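Local atomic coordinates of putative fusidic acid resistance protein (Staphylococcus aureus, PDB entry 2YB5), a protein that probably binds elongation factor G and clears it from the ribosome, thereby conferring resistance to the antibiotic fusidic acid. Residues L121-N126 with R130-Y135; E88-S93 with D140-I145. All blocks are in the same frame, centred on the assembly; numbering follows the deposited sequence.

Contact 1. Residues L121-N126 with R130-Y135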
# COMPACT_ATOMS: atom_id res chain seq x y z
N LEU A 121 -5.22 2.77 6.82
CA LEU A 121 -6.35 2.01 7.35
C LEU A 121 -7.66 2.55 6.80
O LEU A 121 -8.09 3.66 7.15
CB LEU A 121 -6.36 2.08 8.88
CG LEU A 121 -7.45 1.24 9.55
CD1 LEU A 121 -7.41 -0.20 9.05
CD2 LEU A 121 -7.26 1.32 11.06
N GLY A 122 -8.30 1.75 5.94
CA GLY A 122 -9.54 2.14 5.31
C GLY A 122 -10.62 1.15 5.64
O GLY A 122 -10.45 -0.05 5.41
N TRP A 123 -11.73 1.64 6.19
CA TRP A 123 -12.85 0.77 6.56
C TRP A 123 -14.18 1.42 6.32
O TRP A 123 -14.32 2.65 6.41
CB TRP A 123 -12.76 0.31 8.02
CG TRP A 123 -13.08 1.36 9.09
CD1 TRP A 123 -14.24 1.46 9.82
CD2 TRP A 123 -12.21 2.38 9.59
NE1 TRP A 123 -14.14 2.49 10.73
CE2 TRP A 123 -12.90 3.07 10.61
CE3 TRP A 123 -10.91 2.79 9.26
CZ2 TRP A 123 -12.35 4.16 11.28
CZ3 TRP A 123 -10.35 3.86 9.96
CH2 TRP A 123 -11.08 4.53 10.94
N ASN A 124 -15.17 0.58 6.04
CA ASN A 124 -16.48 1.06 5.63
C ASN A 124 -17.49 0.97 6.76
O ASN A 124 -17.47 0.04 7.58
CB ASN A 124 -16.95 0.28 4.38
CG ASN A 124 -16.03 0.47 3.18
OD1 ASN A 124 -15.27 1.45 3.10
ND2 ASN A 124 -16.08 -0.47 2.24
N ASP A 125 -18.35 1.98 6.84
CA ASP A 125 -19.55 1.92 7.65
C ASP A 125 -20.75 1.92 6.69
O ASP A 125 -21.25 2.97 6.31
CB ASP A 125 -19.63 3.10 8.62
CG ASP A 125 -20.87 3.06 9.51
OD1 ASP A 125 -21.52 1.99 9.59
OD2 ASP A 125 -21.18 4.10 10.14
N ASN A 126 -21.17 0.72 6.31
CA ASN A 126 -22.29 0.51 5.38
C ASN A 126 -23.63 1.12 5.84
O ASN A 126 -24.49 1.38 5.01
CB ASN A 126 -22.50 -0.99 5.12
CG ASN A 126 -21.27 -1.68 4.50
OD1 ASN A 126 -21.22 -2.91 4.42
ND2 ASN A 126 -20.29 -0.89 4.06
N ARG A 130 -20.40 5.09 4.27
CA ARG A 130 -19.23 5.90 4.52
C ARG A 130 -17.97 5.04 4.45
O ARG A 130 -18.02 3.84 4.71
CB ARG A 130 -19.37 6.53 5.91
CG ARG A 130 -18.33 7.58 6.27
CD ARG A 130 -18.70 8.26 7.59
NE ARG A 130 -19.84 9.16 7.45
CZ ARG A 130 -20.32 9.93 8.43
NH1 ARG A 130 -19.76 9.94 9.64
NH2 ARG A 130 -21.36 10.71 8.19
N LYS A 131 -16.85 5.65 4.06
CA LYS A 131 -15.53 5.06 4.28
C LYS A 131 -14.71 6.05 5.09
O LYS A 131 -14.76 7.26 4.85
CB LYS A 131 -14.80 4.73 2.96
CG LYS A 131 -13.38 4.14 3.15
CD LYS A 131 -12.57 4.03 1.87
CE LYS A 131 -13.08 2.97 0.89
NZ LYS A 131 -12.97 1.59 1.46
N TYR A 132 -13.98 5.51 6.06
CA TYR A 132 -13.03 6.24 6.86
C TYR A 132 -11.63 5.82 6.44
O TYR A 132 -11.40 4.63 6.18
CB TYR A 132 -13.21 5.87 8.33
CG TYR A 132 -14.49 6.34 8.95
CD1 TYR A 132 -14.57 7.60 9.51
CD2 TYR A 132 -15.61 5.52 8.99
CE1 TYR A 132 -15.72 8.04 10.09
CE2 TYR A 132 -16.78 5.95 9.58
CZ TYR A 132 -16.83 7.22 10.12
OH TYR A 132 -17.97 7.68 10.71
N ILE A 133 -10.70 6.77 6.39
CA ILE A 133 -9.32 6.50 6.02
C ILE A 133 -8.39 7.16 7.03
O ILE A 133 -8.48 8.35 7.22
CB ILE A 133 -9.00 6.99 4.59
CG1 ILE A 133 -9.65 6.06 3.56
CG2 ILE A 133 -7.49 7.09 4.36
CD1 ILE A 133 -9.92 6.72 2.18
N VAL A 134 -7.52 6.38 7.67
CA VAL A 134 -6.56 6.89 8.63
C VAL A 134 -5.15 6.51 8.16
O VAL A 134 -4.93 5.42 7.63
CB VAL A 134 -6.83 6.35 10.06
CG1 VAL A 134 -5.71 6.70 11.04
CG2 VAL A 134 -8.19 6.89 10.58
N TYR A 135 -4.22 7.44 8.35
CA TYR A 135 -2.83 7.31 7.92
C TYR A 135 -1.92 8.24 8.73
O TYR A 135 -2.39 9.11 9.48
CB TYR A 135 -2.71 7.63 6.42
CG TYR A 135 -3.15 9.03 6.07
CD1 TYR A 135 -2.25 10.09 6.11
CD2 TYR A 135 -4.48 9.31 5.73
CE1 TYR A 135 -2.65 11.38 5.80
CE2 TYR A 135 -4.89 10.60 5.45
CZ TYR A 135 -3.96 11.63 5.48
OH TYR A 135 -4.32 12.91 5.20
O HOH W 1 -19.61 5.66 11.92
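W123 and Y132 face each other as a hydrogen-bonded pair of an antiparallel beta hairpin, and their side chains share one face of the sheet. The indole lies beneath the root of the tyrosine: CB of Y132 stands 3.5 Å from the centroid of the six-membered ring of W123, only 10° off the ring normal, a CH-pi contact. The phenol then runs out past the pyrrole side, its plane turned 20° from the indole but slid so far along that the rings barely overlap. W123 CG is held between its backbone N and carbonyl carbon (chi1 73°), which swings the indole across to the partner strand. There V134 CG2 meets the edge of the six-membered ring, 3.7 Å from W123 CH2, while NE1 donates to the backbone carbonyl of K106. The phenol hydroxyl is tied at its far end by R130 NH1, 3.1 Å from Y132 OH, and by a water that accepts from this hydroxyl and donates to D125 OD2; S127 holds the other carboxylate oxygen, OD1. On the reverse face N124 and K131 form a non-hydrogen-bonded pair. The lysine chain bends twice to bring NZ to 2.8 Å from N124 OD1, somewhat tilted from the amide plane, and NZ also donates to the carbonyl of Y192 and to S194 OG. Six backbone hydrogen bonds close the ladder, the straightest of them from Y132 N to W123 O. The chemistry thus differs by face: aromatic and apolar groups with a water-bridged polar rim on one, and on the other a lysine ammonium gripped by three oxygens, an arrangement consistent with a retained positive charge.

Contact 2. Residues E88-S93 with D140-I145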
# COMPACT_ATOMS: atom_id res chain seq x y z
N GLU A 88 0.87 1.43 12.82
CA GLU A 88 0.33 1.70 14.15
C GLU A 88 -1.10 2.21 14.01
O GLU A 88 -1.37 3.16 13.27
CB GLU A 88 1.19 2.72 14.90
CG GLU A 88 2.63 2.23 15.09
CD GLU A 88 3.50 3.19 15.87
OE1 GLU A 88 3.03 4.30 16.22
OE2 GLU A 88 4.67 2.83 16.12
N ILE A 89 -2.02 1.53 14.69
CA ILE A 89 -3.41 1.88 14.63
C ILE A 89 -3.70 2.74 15.86
O ILE A 89 -3.37 2.35 16.97
CB ILE A 89 -4.32 0.63 14.69
CG1 ILE A 89 -3.97 -0.35 13.56
CG2 ILE A 89 -5.77 1.05 14.58
CD1 ILE A 89 -4.98 -1.50 13.42
N PRO A 90 -4.29 3.92 15.65
CA PRO A 90 -4.57 4.81 16.78
C PRO A 90 -5.38 4.14 17.90
O PRO A 90 -6.17 3.24 17.64
CB PRO A 90 -5.42 5.92 16.16
CG PRO A 90 -5.12 5.89 14.74
CD PRO A 90 -4.74 4.49 14.37
N SER A 91 -5.21 4.62 19.12
CA SER A 91 -6.06 4.22 20.25
C SER A 91 -7.50 4.67 20.01
O SER A 91 -7.77 5.43 19.06
CB SER A 91 -5.55 4.82 21.53
OG SER A 91 -5.84 6.21 21.56
N SER A 92 -8.43 4.24 20.87
CA SER A 92 -9.85 4.66 20.74
C SER A 92 -10.01 6.17 20.88
O SER A 92 -10.71 6.81 20.07
CB SER A 92 -10.75 3.94 21.76
OG SER A 92 -10.39 4.24 23.11
N SER A 93 -9.35 6.76 21.87
CA SER A 93 -9.42 8.21 22.04
C SER A 93 -8.73 8.95 20.89
O SER A 93 -9.25 9.95 20.41
CB SER A 93 -8.89 8.65 23.41
OG SER A 93 -7.53 8.32 23.57
N ASP A 140 4.97 12.12 10.54
CA ASP A 140 4.73 10.92 11.34
C ASP A 140 3.60 11.10 12.37
O ASP A 140 3.68 10.57 13.48
CB ASP A 140 6.02 10.44 12.03
CG ASP A 140 5.84 9.12 12.78
OD1 ASP A 140 5.15 8.22 12.25
OD2 ASP A 140 6.37 8.98 13.91
N LYS A 141 2.55 11.84 12.02
CA LYS A 141 1.37 11.92 12.89
C LYS A 141 0.09 11.56 12.16
O LYS A 141 0.01 11.65 10.92
CB LYS A 141 1.25 13.28 13.59
CG LYS A 141 1.26 14.50 12.71
CD LYS A 141 1.52 15.77 13.54
CE LYS A 141 1.72 16.99 12.65
NZ LYS A 141 0.56 17.22 11.73
N PHE A 142 -0.90 11.15 12.95
CA PHE A 142 -2.13 10.61 12.42
C PHE A 142 -2.97 11.71 11.81
O PHE A 142 -3.13 12.78 12.39
CB PHE A 142 -2.94 9.90 13.51
CG PHE A 142 -2.41 8.54 13.88
CD1 PHE A 142 -2.27 7.54 12.92
CD2 PHE A 142 -2.12 8.24 15.21
CE1 PHE A 142 -1.80 6.27 13.27
CE2 PHE A 142 -1.65 6.98 15.58
CZ PHE A 142 -1.48 5.99 14.60
N GLU A 143 -3.47 11.44 10.61
CA GLU A 143 -4.51 12.23 9.99
C GLU A 143 -5.61 11.27 9.58
O GLU A 143 -5.40 10.06 9.54
CB GLU A 143 -3.99 12.98 8.76
CG GLU A 143 -3.23 14.26 9.11
CD GLU A 143 -2.57 14.90 7.91
OE1 GLU A 143 -2.75 14.39 6.77
OE2 GLU A 143 -1.86 15.90 8.11
N GLY A 144 -6.78 11.82 9.29
CA GLY A 144 -7.92 11.04 8.87
C GLY A 144 -8.88 11.86 8.03
O GLY A 144 -8.97 13.09 8.16
N ILE A 145 -9.61 11.16 7.18
CA ILE A 145 -10.62 11.75 6.33
C ILE A 145 -11.75 10.73 6.24
O ILE A 145 -11.52 9.54 6.46
CB ILE A 145 -10.01 12.06 4.93
CG1 ILE A 145 -10.91 13.00 4.13
CG2 ILE A 145 -9.76 10.77 4.16
CD1 ILE A 145 -10.36 13.33 2.73
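F142 extends from the start of strand 142-149 toward the extended run E88-P90 that leads into helix 92-98, and it alone makes the contact from segment 140-145. From CB, the side chain leaves with CG beside the backbone N and anti to the carbonyl carbon (chi1 -76°), a setting that carries the ring out to the proline. CG of F142 already lies beneath the pyrrolidine, 3.9 Å from P90 CG. The two ortho carbons, CD1 and CD2, are nearly equidistant from that same methylene, since P90 CG sits over the middle of the ring: it is 3.5 Å from the centroid and 6° off the normal, a well-centred CH-pi contact. Farther out the two sides of the ring diverge. CE2 passes under the proline's CA and CB, with P90 CA 3.8 Å from F142 CE2, whereas CE1 lies under P90 CD at 3.6 Å. At the tip, CZ touches P90 CD at the same separation. The carbonyl oxygen of E88 comes up at the ring edge, near its plane, 3.1 Å from both F142 CE1 and F142 CZ, where it faces the slightly positive C-H rim; the proline methylenes lie over the electron-rich face. The two approaches are therefore electrostatically complementary, although no hydrogen bond joins the segments. K136 adds a cation-pi interaction to the phenylalanine. Just beyond the proline, S91 takes the N-cap position of helix 92-98, from which Q94 and I98 also touch F142. V134 of the adjacent strand 130-136 packs against both P90 and F142, placing the aromatic ring between the segment leading into helix 92-98 and the paired inner strands 130-136 and 142-149.

Contacts 1 and 2 lie about 12 Å apart, centre to centre, and meet through neighbouring strands 130-136 and 142-149 of one antiparallel sheet. I133 N lies 2.9 Å from I145 O, a probable backbone hydrogen bond, and Y135 OH lies 2.7 Å from E143 OE1, probably bonded as well. V134 CG1 packs 3.7 Å from E143 O; L95 of helix 92-98, the helix begun in segment 88-93, also packs on W123 and V134. The zinc ion, bound by C158, C161, C191 and C197, lies about 9 Å from the side chain of K131 in contact 1, whose NZ bonds to the carbonyl oxygen of Y192, next to the zinc ligand C191.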